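Local coordinates for acyl-CoA-binding domain-containing protein 1 (Oryza sativa Japonica Group, PDB 5H3G), which binds medium- and long-chain acyl-CoA esters with high affinity, binds phosphatidic acid and phosphatidylcholine in vitro, and may serve phospholipid biosynthesis, at residues E22-N26 / E27-I31. Sequence-based numbering, arbitrary orientation.
Sequences ESTSN and ENKLI
Ser25 O is gripped by two amides of the first helical turn: Lys29 N approaches in the carbonyl plane at 3.0 Å with a nearly straight N-H...O angle of 164°, while Asn28 N adds a weak, strongly bent bond. The hydroxyl of the same serine faces the helix start. With OG anti to the backbone N (chi1 174°), it accepts from Glu27 N at 3.2 Å, so Ser25 is the N-cap of helix 26-41; a short side chain with an acceptor suits a position where amides have no preceding turn to bond. Glu27 lays CB and CG beside this hydroxyl and extends from there.

This helix belongs to the all-helical acyl-CoA-binding fold, and the loop from helix 4-17 is tied to it by Lys29. A lysine suits this place because its long chain, extended beyond CG, runs past Thr24 O, with CE 3.2 Å away, and brings NZ to Glu22 O at 3.2 Å, tilted 27° from the carbonyl plane. The side chain of Glu22, bent at chi2, brings its carboxylate to a long salt bridge, OE2 to NZ 3.8 Å.

Thr24 CG2 rests against Asn28 CB at 4.2 Å, the two side chains crossing at about a right angle, while Thr24 OG1 bonds to Pro21 O. On another side, Asn26 OD1 lies 3.6 Å from Leu30 CD1; Leu30 also touches Lys59 of helix 57-64, which probably binds acyl-CoA, as in relatives.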
loop_
_atom_site.group_PDB
_atom_site.type_symbol
_atom_site.label_atom_id
_atom_site.label_comp_id
_atom_site.label_asym_id
_atom_site.label_seq_id
_atom_site.Cartn_x
_atom_site.Cartn_y
_atom_site.Cartn_z
ATOM N N GLU A 22 -8.843 12.654 -2.485
ATOM C CA GLU A 22 -9.510 12.088 -1.323
ATOM C C GLU A 22 -10.560 11.066 -1.735
ATOM O O GLU A 22 -10.858 10.141 -0.971
ATOM C CB GLU A 22 -10.144 13.211 -0.496
ATOM C CG GLU A 22 -10.592 12.790 0.894
ATOM C CD GLU A 22 -9.435 12.344 1.772
ATOM O OE1 GLU A 22 -8.306 12.854 1.590
ATOM O OE2 GLU A 22 -9.654 11.474 2.644
ATOM N N SER A 23 -11.102 11.194 -2.947
ATOM C CA SER A 23 -12.161 10.318 -3.426
ATOM C C SER A 23 -11.638 8.995 -3.963
ATOM O O SER A 23 -12.439 8.187 -4.447
ATOM C CB SER A 23 -12.977 11.031 -4.509
ATOM O OG SER A 23 -12.182 11.292 -5.650
ATOM N N THR A 24 -10.329 8.747 -3.884
ATOM C CA THR A 24 -9.779 7.470 -4.332
ATOM C C THR A 24 -10.519 6.306 -3.676
ATOM O O THR A 24 -10.731 6.293 -2.460
ATOM C CB THR A 24 -8.286 7.404 -4.004
ATOM O OG1 THR A 24 -7.604 8.463 -4.695
ATOM C CG2 THR A 24 -7.699 6.064 -4.437
ATOM N N SER A 25 -10.938 5.346 -4.502
ATOM C CA SER A 25 -11.719 4.215 -4.022
ATOM C C SER A 25 -11.029 3.535 -2.854
ATOM O O SER A 25 -9.813 3.324 -2.861
ATOM C CB SER A 25 -11.939 3.192 -5.139
ATOM O OG SER A 25 -12.586 2.025 -4.628
ATOM N N ASN A 26 -11.828 3.158 -1.859
ATOM C CA ASN A 26 -11.274 2.434 -0.723
ATOM C C ASN A 26 -10.682 1.089 -1.137
ATOM O O ASN A 26 -9.791 0.575 -0.448
ATOM C CB ASN A 26 -12.346 2.242 0.344
ATOM C CG ASN A 26 -11.764 1.814 1.676
ATOM O OD1 ASN A 26 -12.149 0.779 2.235
ATOM N ND2 ASN A 26 -10.829 2.611 2.197
ATOM N N GLU A 27 -11.146 0.498 -2.248
ATOM C CA GLU A 27 -10.508 -0.723 -2.739
ATOM C C GLU A 27 -9.019 -0.494 -2.958
ATOM O O GLU A 27 -8.179 -1.305 -2.545
ATOM C CB GLU A 27 -11.173 -1.193 -4.041
ATOM C CG GLU A 27 -12.631 -1.573 -3.893
ATOM C CD GLU A 27 -13.295 -1.921 -5.221
ATOM O OE1 GLU A 27 -14.464 -2.349 -5.190
ATOM O OE2 GLU A 27 -12.654 -1.773 -6.286
ATOM N N ASN A 28 -8.675 0.632 -3.579
ATOM C CA ASN A 28 -7.286 0.937 -3.878
ATOM C C ASN A 28 -6.543 1.419 -2.643
ATOM O O ASN A 28 -5.371 1.075 -2.464
ATOM C CB ASN A 28 -7.233 1.960 -5.010
ATOM C CG ASN A 28 -7.875 1.422 -6.257
ATOM O OD1 ASN A 28 -9.074 1.609 -6.477
ATOM N ND2 ASN A 28 -7.101 0.676 -7.049
ATOM N N LYS A 29 -7.213 2.175 -1.764
ATOM C CA LYS A 29 -6.581 2.566 -0.509
ATOM C C LYS A 29 -6.156 1.339 0.288
ATOM O O LYS A 29 -5.081 1.326 0.902
ATOM C CB LYS A 29 -7.529 3.439 0.319
ATOM C CG LYS A 29 -7.759 4.809 -0.306
ATOM C CD LYS A 29 -8.427 5.758 0.682
ATOM C CE LYS A 29 -8.800 7.066 0.000
ATOM N NZ LYS A 29 -9.450 8.048 0.926
ATOM N N LEU A 30 -6.973 0.281 0.260
ATOM C CA LEU A 30 -6.640 -0.930 1.009
ATOM C C LEU A 30 -5.442 -1.643 0.397
ATOM O O LEU A 30 -4.583 -2.155 1.125
ATOM C CB LEU A 30 -7.852 -1.861 1.068
ATOM C CG LEU A 30 -8.977 -1.459 2.018
ATOM C CD1 LEU A 30 -10.229 -2.259 1.723
ATOM C CD2 LEU A 30 -8.509 -1.668 3.476
ATOM N N ILE A 31 -5.375 -1.689 -0.936
ATOM C CA ILE A 31 -4.228 -2.303 -1.598
ATOM C C ILE A 31 -2.946 -1.571 -1.221
ATOM O O ILE A 31 -1.929 -2.194 -0.888
ATOM C CB ILE A 31 -4.445 -2.332 -3.120
ATOM C CG1 ILE A 31 -5.496 -3.387 -3.474
ATOM C CG2 ILE A 31 -3.129 -2.602 -3.848
ATOM C CD1 ILE A 31 -6.093 -3.209 -4.835
#